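Side-chain contacts in Lmo0305 protein (Listeria monocytogenes, PDB 3PJ0), which belongs to the beta-eliminating lyase family of fold-type I pyridoxal-phosphate-dependent proteins, its own function not being established: residues Thr5-Thr8 / Ser9-Thr13; Arg81-Ala84 / Asp85-Glu88; Ile257-Met260 / Ala261-Phe264. One frame throughout, in Å; residues are numbered along the deposited sequence. Where two conformers were deposited one is given.

Interaction 1: residues Thr5-Thr8 / Ser9-Thr13; sequences TLKT and SYQKT
K7 and Q11 meet one helical turn apart, as do T8 and K12, but the two side-chain contacts differ in kind. K7 offers aliphatic carbon to the amide of Q11. Its first torsion sets CG anti to the backbone N and against that amide, and bends at chi2 and chi3 carry CE to the amide oxygen; the approach is slanting, with K7 CE 3.7 Å from Q11 OE1. T8 and K12 instead run alongside each other in the same direction, and here the closest approach is carbon on carbon. With CG2 of T8 anti to the backbone N, the methyl lies against the extended lysine chain, T8 CG2 being 3.7 Å from K12 CE.

The hydrogen bonds between the two halves are of the backbone. S9 N to T5 O, Y10 N to L6 O and Q11 N to K7 O each measure 2.9 Å, at N-H...O angles of 158 to 166°, as in a regular alpha-helix. The next rung is longer and more bent: K12 N lies 3.2 Å from T8 O, at 137°, and the chain then leaves the helix. Y10 O takes two donors there, T13 N and T13 OG1, the hydroxyl at 2.7 Å and in the carbonyl plane.

Other polar ends turn to different partners. K7 NZ and T8 OG1 reach back to N4, within the same helix, and S9 OG bonds to Q311 and D312.

These last two residues place the contact in the fold: helix 2-11 packs against helix 300-314, with T5 and L6 touching T308 and with L6 and Y10 on Q311, while beyond the helix T13 leads toward strand 15-16.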
# COMPACT_ATOMS: atom_id res chain seq x y z
N THR A 5 23.72 -10.98 21.36
CA THR A 5 23.55 -10.98 22.81
C THR A 5 22.73 -9.74 23.24
O THR A 5 21.79 -9.85 24.05
CB THR A 5 24.91 -10.98 23.55
OG1 THR A 5 25.69 -12.13 23.18
CG2 THR A 5 24.69 -10.99 25.08
N LEU A 6 23.07 -8.57 22.68
CA LEU A 6 22.33 -7.32 22.97
C LEU A 6 20.89 -7.42 22.49
O LEU A 6 19.97 -7.05 23.20
CB LEU A 6 23.01 -6.11 22.30
CG LEU A 6 22.39 -4.74 22.59
CD1 LEU A 6 22.46 -4.38 24.07
CD2 LEU A 6 23.05 -3.65 21.78
N LYS A 7 20.71 -7.91 21.26
CA LYS A 7 19.37 -8.08 20.67
C LYS A 7 18.49 -8.95 21.57
O LYS A 7 17.35 -8.60 21.87
CB LYS A 7 19.50 -8.76 19.29
CG LYS A 7 18.18 -9.10 18.60
CD LYS A 7 18.28 -10.37 17.71
CE LYS A 7 18.35 -11.66 18.58
NZ LYS A 7 18.43 -12.96 17.84
N THR A 8 19.03 -10.09 21.99
CA THR A 8 18.32 -11.04 22.84
C THR A 8 17.99 -10.45 24.19
O THR A 8 16.87 -10.59 24.68
CB THR A 8 19.13 -12.36 23.00
OG1 THR A 8 19.20 -13.02 21.73
CG2 THR A 8 18.50 -13.29 24.03
N SER A 9 18.97 -9.77 24.79
CA SER A 9 18.77 -9.11 26.08
C SER A 9 17.65 -8.07 26.02
O SER A 9 16.80 -7.96 26.92
CB SER A 9 20.07 -8.42 26.49
OG SER A 9 19.92 -7.70 27.69
N TYR A 10 17.66 -7.28 24.95
CA TYR A 10 16.67 -6.21 24.74
C TYR A 10 15.29 -6.80 24.53
O TYR A 10 14.30 -6.34 25.14
CB TYR A 10 17.05 -5.39 23.53
CG TYR A 10 16.15 -4.20 23.23
CD1 TYR A 10 16.31 -3.01 23.92
CD2 TYR A 10 15.18 -4.26 22.25
CE1 TYR A 10 15.52 -1.91 23.66
CE2 TYR A 10 14.37 -3.14 21.96
CZ TYR A 10 14.56 -1.97 22.68
OH TYR A 10 13.82 -0.84 22.43
N GLN A 11 15.21 -7.79 23.65
CA GLN A 11 13.95 -8.45 23.37
C GLN A 11 13.28 -9.06 24.63
O GLN A 11 12.05 -9.05 24.71
CB GLN A 11 14.11 -9.45 22.21
CG GLN A 11 14.27 -8.72 20.87
CD GLN A 11 14.56 -9.62 19.68
OE1 GLN A 11 15.03 -10.75 19.83
NE2 GLN A 11 14.32 -9.10 18.49
N LYS A 12 14.06 -9.47 25.63
CA LYS A 12 13.54 -10.08 26.86
C LYS A 12 13.06 -9.09 27.91
O LYS A 12 12.43 -9.48 28.91
CB LYS A 12 14.62 -10.96 27.50
CG LYS A 12 14.94 -12.25 26.77
CD LYS A 12 16.21 -12.87 27.34
CE LYS A 12 16.39 -14.30 26.90
NZ LYS A 12 17.64 -14.90 27.47
N THR A 13 13.34 -7.80 27.73
CA THR A 13 12.98 -6.82 28.76
C THR A 13 11.48 -6.57 28.81
O THR A 13 10.86 -6.43 27.76
CB THR A 13 13.73 -5.48 28.58
OG1 THR A 13 13.45 -4.96 27.27
CG2 THR A 13 15.21 -5.66 28.78

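Interaction 2: residues Arg81-Ala84 / Asp85-Glu88; sequences RIWA and DRKE
R81 and D85 form a salt bridge one turn apart, with the guanidinium and carboxylate planes turned 83° against each other. The carboxylate therefore does not lie flat along the two-nitrogen side of the arginine; NE alone carries the direct link. R81 NE is 3.0 Å from D85 OD1 with an N-H...O angle of 159°, meeting the syn side of that oxygen but well out of the carboxylate plane. A second bond, from R81 NE to D85 OD2 at 3.3 Å, is weak. The bend at chi2 of R81 brings the guanidinium edge round to the aspartate. A water bridges the pair as well, donating to D85 OD2 and weakly accepting from R81 NH2, while R81 NH1 has Q112 as its partner.

W83 and R86 are set almost as steeply, ring and guanidinium planes 73° apart. The indole corner W83 CZ3 lies over one guanidinium face, 3.8 Å from R86 NH1, and W83 CE3 packs on R86 CG at 3.9 Å. Seen from the indole, NH1 approaches obliquely, so the geometry is no flat stack. R86 NH2 goes on to a salt bridge with E227, and W83 NE1 bonds to S201.

The backbone bonds D85 N to R81 O, R86 N to I82 O and K87 N to W83 O repeat the i to i+4 pattern. Beyond them E88 takes a positive phi as helix 72-87 gives out. An i to i+4 arginine-aspartate pair of this kind is a classic intrahelical salt bridge, here on a helix beside the central mixed sheet of the pyridoxal-phosphate fold.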
# COMPACT_ATOMS: atom_id res chain seq x y z
N ARG A 81 7.62 15.20 -7.83
CA ARG A 81 7.30 15.14 -9.28
C ARG A 81 6.27 16.19 -9.71
O ARG A 81 6.42 16.84 -10.75
CB ARG A 81 6.86 13.73 -9.71
CG ARG A 81 6.46 13.62 -11.21
CD ARG A 81 7.56 14.01 -12.17
NE ARG A 81 7.04 13.98 -13.53
CZ ARG A 81 7.02 12.90 -14.31
NH1 ARG A 81 7.56 11.75 -13.92
NH2 ARG A 81 6.45 12.99 -15.52
N ILE A 82 5.21 16.36 -8.93
CA ILE A 82 4.21 17.35 -9.25
C ILE A 82 4.86 18.74 -9.31
O ILE A 82 4.65 19.48 -10.29
CB ILE A 82 3.06 17.32 -8.25
CG1 ILE A 82 2.32 15.99 -8.34
CG2 ILE A 82 2.06 18.51 -8.46
CD1 ILE A 82 1.33 15.70 -7.18
N TRP A 83 5.66 19.11 -8.30
CA TRP A 83 6.31 20.42 -8.32
C TRP A 83 7.34 20.52 -9.46
O TRP A 83 7.46 21.57 -10.05
CB TRP A 83 6.93 20.79 -6.97
CG TRP A 83 5.94 20.93 -5.85
CD1 TRP A 83 5.99 20.30 -4.65
CD2 TRP A 83 4.71 21.67 -5.86
NE1 TRP A 83 4.90 20.62 -3.90
CE2 TRP A 83 4.09 21.46 -4.62
CE3 TRP A 83 4.08 22.51 -6.80
CZ2 TRP A 83 2.88 22.06 -4.27
CZ3 TRP A 83 2.86 23.09 -6.46
CH2 TRP A 83 2.28 22.87 -5.21
N ALA A 84 8.04 19.43 -9.80
CA ALA A 84 8.99 19.45 -10.92
C ALA A 84 8.26 19.75 -12.24
O ALA A 84 8.74 20.54 -13.09
CB ALA A 84 9.75 18.12 -11.01
N ASP A 85 7.09 19.12 -12.42
CA ASP A 85 6.26 19.38 -13.59
C ASP A 85 5.75 20.82 -13.66
O ASP A 85 5.76 21.40 -14.73
CB ASP A 85 5.08 18.42 -13.65
CG ASP A 85 5.48 17.01 -14.08
OD1 ASP A 85 6.62 16.78 -14.56
OD2 ASP A 85 4.60 16.13 -13.96
N ARG A 86 5.30 21.38 -12.54
CA ARG A 86 4.83 22.78 -12.49
C ARG A 86 5.94 23.78 -12.85
O ARG A 86 5.68 24.80 -13.53
CB ARG A 86 4.33 23.16 -11.08
CG ARG A 86 3.13 22.44 -10.57
CD ARG A 86 1.85 22.69 -11.37
NE ARG A 86 0.77 21.96 -10.70
CZ ARG A 86 0.07 22.43 -9.68
NH1 ARG A 86 0.27 23.66 -9.20
NH2 ARG A 86 -0.86 21.66 -9.12
N LYS A 87 7.16 23.49 -12.42
CA LYS A 87 8.32 24.36 -12.63
C LYS A 87 9.19 23.96 -13.82
O LYS A 87 10.16 24.63 -14.12
CB LYS A 87 9.23 24.32 -11.39
CG LYS A 87 8.58 24.64 -10.07
CD LYS A 87 8.19 26.09 -9.95
CE LYS A 87 7.51 26.35 -8.63
NZ LYS A 87 7.04 27.76 -8.55
N GLU A 88 8.83 22.85 -14.49
CA GLU A 88 9.61 22.27 -15.60
C GLU A 88 11.10 22.21 -15.19
O GLU A 88 11.98 22.73 -15.86
CB GLU A 88 9.39 23.00 -16.94
CG GLU A 88 8.03 22.70 -17.61
CD GLU A 88 7.91 23.26 -19.04
OE1 GLU A 88 8.91 23.77 -19.59
OE2 GLU A 88 6.81 23.17 -19.63
O HOH W 1 4.30 14.37 -15.92
O HOH W 2 2.28 19.45 -12.07

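Interaction 3: residues Ile257-Met260 / Ala261-Phe264; sequences IGKM and AEYF
Chi1 of -61° in Y263 sets CG anti to its own carbonyl carbon and turns the ring back toward K259, four positions earlier. The lysine is extended beyond CG, and its chain passes slantwise across the phenol. The evidence for a CH-pi contact is direct: K259 CB stands 4.0 Å from the centroid of the Y263 ring, only 21° off the ring normal. Further out, K259 CD lies 3.6 Å from Y263 OH. The carbonyl of K259 is over a ring face too, its O 3.4 Å from Y263 CG and displaced toward the rim, while the same oxygen accepts the hydrogen bond of Y263 N at 2.9 Å.

M260, modelled as selenomethionine, comes to the ring from a different direction. SE sits 5.4 Å from the Y263 centroid at 69° off the normal, an oblique Met-aromatic contact. M260 CE touches Y263 CE2 at 4.1 Å.

This is the first turn of helix 260-275, which follows a short connection from helix 243-256; the bonds from Y263 N to K259 O and from F264 N to M260 O are its opening i to i+4 rungs. A water helps join the connection to the helix, donating to G258 O and accepting from E262 N.

E262 runs beside K259 and in the same direction, OE1 against the lysine CG, but the charged ends do not meet. The amine of K259 instead forms a salt bridge with D338, and Y263 OH is hydrogen-bonded to that same carboxylate, which thus holds the outer ends of both crossing side chains. M260 and F264 both pack on P186 of helix 185-188.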
# COMPACT_ATOMS: atom_id res chain seq x y z
N ILE A 257 -2.23 12.07 20.19
CA ILE A 257 -1.89 13.45 19.80
C ILE A 257 -1.77 14.37 21.04
O ILE A 257 -0.87 15.23 21.12
CB ILE A 257 -2.86 14.02 18.74
CG1 ILE A 257 -2.31 15.33 18.13
CG2 ILE A 257 -4.27 14.28 19.34
CD1 ILE A 257 -0.89 15.24 17.54
N GLY A 258 -2.62 14.17 22.06
CA GLY A 258 -2.56 14.99 23.25
C GLY A 258 -1.36 14.73 24.16
O GLY A 258 -1.18 15.43 25.18
N LYS A 259 -0.55 13.71 23.83
CA LYS A 259 0.64 13.36 24.61
C LYS A 259 1.96 13.91 24.07
O LYS A 259 3.02 13.62 24.64
CB LYS A 259 0.77 11.84 24.70
CG LYS A 259 -0.40 11.14 25.37
CD LYS A 259 -0.05 9.68 25.65
CE LYS A 259 -1.23 8.88 26.20
NZ LYS A 259 -0.92 7.42 26.28
N MSE A 260 1.94 14.67 22.98
CA MSE A 260 3.20 15.15 22.40
C MSE A 260 4.03 15.96 23.39
O MSE A 260 5.26 15.79 23.44
CB MSE A 260 2.98 15.90 21.07
CG MSE A 260 2.32 15.04 20.01
SE MSE A 260 3.43 13.54 19.50
CE MSE A 260 2.03 12.17 19.24
N ALA A 261 3.40 16.85 24.16
CA ALA A 261 4.12 17.65 25.17
C ALA A 261 4.72 16.77 26.28
O ALA A 261 5.85 17.01 26.74
CB ALA A 261 3.22 18.72 25.76
N GLU A 262 3.95 15.77 26.71
CA GLU A 262 4.37 14.78 27.72
C GLU A 262 5.62 14.00 27.25
O GLU A 262 6.56 13.75 28.04
CB GLU A 262 3.22 13.80 27.99
CG GLU A 262 3.59 12.59 28.80
CD GLU A 262 2.50 11.52 28.84
OE1 GLU A 262 1.30 11.84 28.75
OE2 GLU A 262 2.89 10.34 29.00
N TYR A 263 5.61 13.57 25.98
CA TYR A 263 6.74 12.83 25.41
C TYR A 263 7.97 13.72 25.30
O TYR A 263 9.07 13.26 25.51
CB TYR A 263 6.46 12.25 23.99
CG TYR A 263 5.32 11.25 23.85
CD1 TYR A 263 4.90 10.44 24.92
CD2 TYR A 263 4.73 11.05 22.60
CE1 TYR A 263 3.88 9.51 24.74
CE2 TYR A 263 3.73 10.12 22.42
CZ TYR A 263 3.31 9.37 23.48
OH TYR A 263 2.33 8.43 23.25
N PHE A 264 7.76 14.99 24.95
CA PHE A 264 8.86 15.99 24.87
C PHE A 264 9.52 16.20 26.24
O PHE A 264 10.74 16.18 26.35
CB PHE A 264 8.30 17.29 24.27
CG PHE A 264 9.21 18.49 24.34
CD1 PHE A 264 10.53 18.43 23.90
CD2 PHE A 264 8.71 19.71 24.77
CE1 PHE A 264 11.34 19.58 23.96
CE2 PHE A 264 9.50 20.86 24.79
CZ PHE A 264 10.81 20.80 24.39
O HOH W 3 1.16 16.04 26.61

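In the fold
From the N terminus the three contacts follow in series; none nests in or crosses another, and each closes just a turn of backbone. Interaction 1 lies on helix 2-11, which rests on helix 300-314 and so joins the start of the chain to a late part of it. Interaction 2, at the end of helix 72-87, connects that helix with helix 222-234 and strand 173-178. Interaction 3 starts helix 260-275 and meets helix 185-188. Interactions 1 and 2 are on opposite sides of the chain's centre, their centres about 47 Å apart; interaction 3 is nearer the middle, its centre about 15 Å from that of the chain.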